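Local coordinates for protein glycerophosphodiester phosphodiesterase (Cytophaga hutchinsonii ATCC 33406, PDB 3CH0) that belongs to the glycerophosphodiester phosphodiesterase family, whose members share a TIM-barrel fold, at residues A[16-21]-A[101-106]; A[62-67]-A[94-99]. One frame throughout, in Å; residues are numbered along the deposited sequence.

Contact 1: residues A[16-21]-A[101-106]; sequences GCRGLL and HPRFKS. With EDO (1,2-ethanediol), chain P; GOL (glycerol), chain S.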
loop_
_atom_site.group_PDB
_atom_site.type_symbol
_atom_site.label_atom_id
_atom_site.label_comp_id
_atom_site.label_asym_id
_atom_site.label_seq_id
_atom_site.Cartn_x
_atom_site.Cartn_y
_atom_site.Cartn_z
ATOM N N GLY A 16 -4.515 -4.140 3.425
ATOM C CA GLY A 16 -5.875 -4.595 3.784
ATOM C C GLY A 16 -5.968 -4.539 5.293
ATOM O O GLY A 16 -6.629 -3.684 5.862
ATOM N N CYS A 17 -5.294 -5.448 5.984
ATOM C CA CYS A 17 -5.267 -5.415 7.444
ATOM C C CYS A 17 -4.229 -6.408 7.960
ATOM O O CYS A 17 -4.551 -7.379 8.619
ATOM C CB CYS A 17 -6.641 -5.675 8.097
ATOM S SG CYS A 17 -7.431 -7.193 7.583
ATOM N N ARG A 18 -2.976 -6.133 7.691
ATOM C CA ARG A 18 -1.870 -7.062 8.080
ATOM C C ARG A 18 -1.848 -7.501 9.530
ATOM O O ARG A 18 -1.456 -8.633 9.849
ATOM C CB ARG A 18 -0.504 -6.464 7.716
ATOM C CG ARG A 18 0.708 -7.238 8.266
ATOM C CD ARG A 18 2.013 -6.651 7.715
ATOM N NE ARG A 18 2.220 -5.266 8.134
ATOM C CZ ARG A 18 3.404 -4.652 8.206
ATOM N NH1 ARG A 18 4.497 -5.273 7.824
ATOM N NH2 ARG A 18 3.469 -3.409 8.680
ATOM N N GLY A 19 -2.261 -6.629 10.439
ATOM C CA GLY A 19 -2.282 -7.032 11.859
ATOM C C GLY A 19 -3.275 -8.156 12.134
ATOM O O GLY A 19 -3.113 -8.892 13.131
ATOM N N LEU A 20 -4.316 -8.270 11.309
ATOM C CA LEU A 20 -5.407 -9.197 11.553
ATOM C C LEU A 20 -5.352 -10.445 10.706
ATOM O O LEU A 20 -5.732 -11.542 11.146
ATOM C CB LEU A 20 -6.734 -8.499 11.261
ATOM C CG LEU A 20 -6.961 -7.153 12.005
ATOM C CD1 LEU A 20 -8.332 -6.528 11.628
ATOM C CD2 LEU A 20 -6.787 -7.286 13.527
ATOM N N LEU A 21 -4.907 -10.293 9.453
ATOM C CA LEU A 21 -4.963 -11.347 8.451
ATOM C C LEU A 21 -3.741 -11.248 7.549
ATOM O O LEU A 21 -3.141 -10.173 7.472
ATOM C CB LEU A 21 -6.219 -11.214 7.601
ATOM C CG LEU A 21 -7.537 -11.760 8.199
ATOM C CD1 LEU A 21 -8.713 -11.312 7.354
ATOM C CD2 LEU A 21 -7.456 -13.310 8.228
ATOM N N HIS A 101 3.923 -14.879 11.326
ATOM C CA HIS A 101 4.630 -13.628 11.141
ATOM C C HIS A 101 5.201 -13.185 12.482
ATOM O O HIS A 101 4.440 -12.851 13.377
ATOM C CB HIS A 101 3.672 -12.549 10.568
ATOM C CG HIS A 101 4.397 -11.362 10.010
ATOM N ND1 HIS A 101 5.516 -10.812 10.621
ATOM C CD2 HIS A 101 4.194 -10.646 8.879
ATOM C CE1 HIS A 101 5.938 -9.786 9.894
ATOM N NE2 HIS A 101 5.175 -9.684 8.817
ATOM N N PRO A 102 6.547 -13.148 12.585
ATOM C CA PRO A 102 7.193 -12.837 13.865
ATOM C C PRO A 102 6.765 -11.486 14.451
ATOM O O PRO A 102 6.788 -11.293 15.675
ATOM C CB PRO A 102 8.689 -12.813 13.522
ATOM C CG PRO A 102 8.854 -13.450 12.196
ATOM C CD PRO A 102 7.513 -13.349 11.491
ATOM N N ARG A 103 6.341 -10.546 13.585
ATOM C CA ARG A 103 5.964 -9.219 14.054
ATOM C C ARG A 103 4.473 -8.966 14.198
ATOM O O ARG A 103 4.075 -7.902 14.692
ATOM C CB ARG A 103 6.627 -8.157 13.166
ATOM C CG ARG A 103 8.151 -8.339 13.032
ATOM C CD ARG A 103 8.795 -7.171 12.351
ATOM N NE ARG A 103 8.597 -7.302 10.903
ATOM C CZ ARG A 103 8.010 -6.417 10.099
ATOM N NH1 ARG A 103 7.597 -5.251 10.550
ATOM N NH2 ARG A 103 7.903 -6.699 8.818
ATOM N N PHE A 104 3.636 -9.955 13.806
ATOM C CA PHE A 104 2.184 -9.881 13.907
ATOM C C PHE A 104 1.672 -11.221 14.397
ATOM O O PHE A 104 1.027 -11.973 13.685
ATOM C CB PHE A 104 1.547 -9.467 12.561
ATOM C CG PHE A 104 2.059 -8.145 12.092
ATOM C CD1 PHE A 104 1.493 -6.975 12.615
ATOM C CD2 PHE A 104 3.182 -8.047 11.265
ATOM C CE1 PHE A 104 1.986 -5.754 12.280
ATOM C CE2 PHE A 104 3.692 -6.801 10.975
ATOM C CZ PHE A 104 3.082 -5.661 11.494
ATOM N N LYS A 105 1.973 -11.493 15.661
ATOM C CA LYS A 105 1.759 -12.814 16.197
ATOM C C LYS A 105 0.279 -13.128 16.368
ATOM O O LYS A 105 -0.087 -14.300 16.386
ATOM C CB LYS A 105 2.566 -12.992 17.510
ATOM C CG LYS A 105 4.054 -13.189 17.275
ATOM C CD LYS A 105 4.360 -14.251 16.214
ATOM N N SER A 106 -0.581 -12.135 16.448
ATOM C CA SER A 106 -2.011 -12.388 16.532
ATOM C C SER A 106 -2.703 -12.470 15.157
ATOM O O SER A 106 -3.913 -12.687 15.057
ATOM C CB SER A 106 -2.685 -11.349 17.448
ATOM O OG SER A 106 -3.064 -10.178 16.750
HETATM C C1 EDO P . 1.610 -8.422 17.480
HETATM O O1 EDO P . 0.698 -9.513 17.706
HETATM C C2 EDO P . 3.018 -8.745 17.963
HETATM O O2 EDO P . 3.580 -9.862 17.253
HETATM C C1 GOL S . 8.214 -3.589 5.588
HETATM O O1 GOL S . 7.347 -4.667 5.267
HETATM C C2 GOL S . 7.503 -2.384 6.226
HETATM O O2 GOL S . 8.468 -1.442 6.625
HETATM C C3 GOL S . 6.634 -2.730 7.452
HETATM O O3 GOL S . 6.946 -3.989 8.016
HETATM O O HOH W 1 5.081 -7.935 6.678
HETATM O O HOH W 2 -1.107 -9.125 14.970
HETATM O O HOH W 3 -6.566 -11.426 14.064
#
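Arg18 lies across the face of the Phe104 ring. Its CG sits over the ring centre, 4.0 Å from the centroid and 12° off the normal, a CH-pi contact. With CG anti to the backbone N (chi1 171°) and a bend at chi3, the chain then carries the guanidinium over the far rim, where CZ of Arg18 is 3.5 Å from CZ of Phe104 and the two planes stand 34° apart. Gly19 CA lies 3.9 Å from Phe104 CD1.

Beyond the ring, Arg18 NH1 gives a nearly straight hydrogen bond to glycerol O3 (2.8 Å), which both terminal nitrogens of Arg103 also reach at its guanidinium edge. Water 1 joins Arg18 NH1 to NE2 of His101, whose ring is covered on one face by Phe104. Water 2 ties Gly19 O to Ser106 OG.

In the second shell Asp264 salt-bridges Arg18 and Glu63 Arg103, while a type I turn, His101 to Phe104, presents the ring. Loop 16-21 meets the loop before helix 117-127 at the end of barrel strand 10-13, as in a TIM-barrel protein; glycerol, probably from the crystallisation liquor and also held by Arg15, may mark a polar pocket.

Contact 2: residues A[62-67]-A[94-99]; sequences HEITMM and IDVGMK. With EDO (1,2-ethanediol), chain G; EDO (1,2-ethanediol), chain M.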
loop_
_atom_site.group_PDB
_atom_site.type_symbol
_atom_site.label_atom_id
_atom_site.label_comp_id
_atom_site.label_asym_id
_atom_site.label_seq_id
_atom_site.Cartn_x
_atom_site.Cartn_y
_atom_site.Cartn_z
ATOM N N HIS A 62 10.484 -13.950 3.470
ATOM C CA HIS A 62 10.545 -15.007 4.505
ATOM C C HIS A 62 9.555 -14.824 5.682
ATOM O O HIS A 62 9.213 -15.809 6.379
ATOM C CB HIS A 62 11.979 -15.126 5.060
ATOM C CG HIS A 62 12.335 -14.096 6.067
ATOM N ND1 HIS A 62 12.742 -12.822 5.720
ATOM C CD2 HIS A 62 12.385 -14.149 7.415
ATOM C CE1 HIS A 62 12.998 -12.129 6.811
ATOM N NE2 HIS A 62 12.811 -12.916 7.853
ATOM N N GLU A 63 9.056 -13.606 5.951
ATOM C CA GLU A 63 8.221 -13.455 7.088
ATOM C C GLU A 63 6.879 -14.081 6.830
ATOM O O GLU A 63 6.180 -14.427 7.800
ATOM C CB GLU A 63 8.059 -11.986 7.492
ATOM C CG GLU A 63 9.326 -11.467 8.120
ATOM C CD GLU A 63 9.169 -10.039 8.638
ATOM O OE1 GLU A 63 8.633 -9.194 7.885
ATOM O OE2 GLU A 63 9.553 -9.748 9.796
ATOM N N ILE A 64 6.515 -14.207 5.556
ATOM C CA ILE A 64 5.146 -14.616 5.231
ATOM C C ILE A 64 5.027 -15.925 4.465
ATOM O O ILE A 64 3.896 -16.474 4.330
ATOM C CB ILE A 64 4.396 -13.487 4.456
ATOM C CG1 ILE A 64 5.009 -13.244 3.063
ATOM C CG2 ILE A 64 4.360 -12.193 5.296
ATOM C CD1 ILE A 64 4.214 -12.251 2.137
ATOM N N THR A 65 6.143 -16.396 3.898
ATOM C CA THR A 65 6.115 -17.451 2.891
ATOM C C THR A 65 6.726 -18.738 3.488
ATOM O O THR A 65 7.886 -18.799 3.806
ATOM C CB THR A 65 6.898 -17.092 1.597
ATOM O OG1 THR A 65 6.512 -15.792 1.117
ATOM C CG2 THR A 65 6.622 -18.128 0.530
HETATM N N MSE A 66 5.891 -19.770 3.620
HETATM C CA MSE A 66 6.400 -21.047 4.138
HETATM C C MSE A 66 7.473 -21.695 3.281
HETATM O O MSE A 66 8.501 -22.105 3.790
HETATM C CB MSE A 66 5.221 -22.033 4.295
HETATM C CG MSE A 66 5.604 -23.323 4.997
HETATM SE SE MSE A 66 5.707 -22.901 6.845
HETATM C CE MSE A 66 3.776 -22.849 6.967
HETATM N N MSE A 67 7.185 -21.792 2.001
HETATM C CA MSE A 67 7.993 -22.598 1.073
HETATM C C MSE A 67 7.763 -22.215 -0.384
HETATM O O MSE A 67 6.633 -21.905 -0.791
HETATM C CB MSE A 67 7.692 -24.100 1.351
HETATM C CG MSE A 67 7.529 -25.015 0.143
HETATM SE SE MSE A 67 6.664 -26.736 0.590
HETATM C CE MSE A 67 6.387 -26.363 2.545
ATOM N N ILE A 94 1.702 -20.421 -4.336
ATOM C CA ILE A 94 2.583 -20.346 -3.190
ATOM C C ILE A 94 1.820 -19.690 -2.017
ATOM O O ILE A 94 1.273 -18.557 -2.136
ATOM C CB ILE A 94 3.840 -19.522 -3.545
ATOM C CG1 ILE A 94 4.660 -20.270 -4.627
ATOM C CG2 ILE A 94 4.678 -19.287 -2.326
ATOM C CD1 ILE A 94 5.736 -19.465 -5.372
ATOM N N ASP A 95 1.734 -20.408 -0.900
ATOM C CA ASP A 95 1.054 -19.881 0.238
ATOM C C ASP A 95 1.815 -18.747 0.902
ATOM O O ASP A 95 3.034 -18.869 1.157
ATOM C CB ASP A 95 0.832 -20.984 1.258
ATOM C CG ASP A 95 0.053 -20.496 2.453
ATOM O OD1 ASP A 95 -1.222 -20.552 2.396
ATOM O OD2 ASP A 95 0.650 -20.007 3.409
ATOM N N VAL A 96 1.079 -17.664 1.190
ATOM C CA VAL A 96 1.585 -16.530 1.963
ATOM C C VAL A 96 0.691 -16.172 3.140
ATOM O O VAL A 96 0.560 -14.999 3.524
ATOM C CB VAL A 96 1.798 -15.325 1.022
ATOM C CG1 VAL A 96 2.963 -15.633 0.036
ATOM C CG2 VAL A 96 0.497 -14.939 0.353
ATOM N N GLY A 97 0.069 -17.184 3.749
ATOM C CA GLY A 97 -0.761 -16.923 4.896
ATOM C C GLY A 97 -0.630 -17.804 6.138
ATOM O O GLY A 97 -1.014 -17.426 7.254
HETATM N N MSE A 98 -0.101 -19.010 5.927
HETATM C CA MSE A 98 -0.022 -19.965 7.034
HETATM C C MSE A 98 1.194 -19.871 7.924
HETATM O O MSE A 98 1.220 -20.412 9.042
HETATM C CB MSE A 98 -0.094 -21.398 6.482
HETATM C CG MSE A 98 -1.423 -21.741 5.907
HETATM SE SE MSE A 98 -2.915 -21.693 7.226
HETATM C CE MSE A 98 -2.247 -23.026 8.531
ATOM N N LYS A 99 2.249 -19.248 7.417
ATOM C CA LYS A 99 3.428 -19.044 8.234
ATOM C C LYS A 99 3.224 -17.981 9.293
ATOM O O LYS A 99 2.719 -16.904 9.032
ATOM C CB LYS A 99 4.640 -18.653 7.381
ATOM C CG LYS A 99 5.964 -18.673 8.133
ATOM C CD LYS A 99 7.101 -18.415 7.155
ATOM C CE LYS A 99 8.492 -18.642 7.707
ATOM N NZ LYS A 99 9.495 -18.521 6.601
HETATM C C1 EDO G . 2.010 -23.941 -1.066
HETATM O O1 EDO G . 3.157 -23.062 -1.064
HETATM C C2 EDO G . 2.359 -25.424 -1.259
HETATM O O2 EDO G . 1.207 -26.209 -1.657
HETATM C C1 EDO M . 9.148 -25.613 6.039
HETATM O O1 EDO M . 8.982 -24.758 4.906
HETATM C C2 EDO M . 9.540 -26.984 5.496
HETATM O O2 EDO M . 10.777 -26.933 4.725
HETATM O O HOH W 4 3.072 -19.224 4.365
HETATM O O HOH W 5 1.936 -16.009 6.392
HETATM O O HOH W 6 9.552 -21.504 5.976
HETATM O O HOH W 7 4.419 -21.217 1.075
#
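Lys99 reaches along segment 62-67 with its chain fully stretched, and its NZ ends among backbone carbonyls. The bond to His62 O is short (2.7 Å), in the carbonyl plane and on a lone pair; the one to Thr65 O is longer (3.2 Å), with NZ above that carbonyl plane.

The tight part lies around Ile64, Thr65, Ile94 and Val96. A chi1 of -49° turns Thr65 CG2 onto Ile94 CG2 (3.6 Å), while its OG1, hydrogen-bonded to His61 O, lies 3.7 Å from Val96 CG1. The Ile64 and Val96 side chains lie side by side, Ile64 CD1 4.1 Å from Val96 CB, and Ile64 O receives a CA-H...O contact from Val96 CA (3.3 Å). Asp95 OD2 accepts from Gly97 N above the carboxylate plane (an Asx turn) and from Met98 N on its syn lone pair (an Asx motif); OD1 accepts from Ala112 N.

Toward solvent the fit is looser. Selenomethionine Met66 folds its CE back to 3.9 Å from Lys99 N, and water 4 bridges Met66 N and Lys99 N.

With no direct backbone-to-backbone hydrogen bond between the segments, their polar union rests on the lysine and bridging waters; the carbonyls would be expected to stabilise its charge.

How the contacts relate
Both contacts use the long loop between helices 88-91 and 117-127, and contact 2 is nested inside the chain loop that contact 1 closes. Contact 1 is nearer the middle of the molecule (about 15 Å from centre to centre, against about 19 Å) and joins that loop to the barrel; contact 2 joins it to the excursion between strands 52-54 and 67-68. Each mixes buried and exposed residues. An arginine side chain laid over a phenylalanine face carries contact 1, whereas aliphatic packing and a lysine held by carbonyls carry contact 2. They meet directly: the Glu63-Arg103 salt bridge (OE1 to NH2, 2.8 Å) spans them, and Ile64 CG2 packs on His101 CD2.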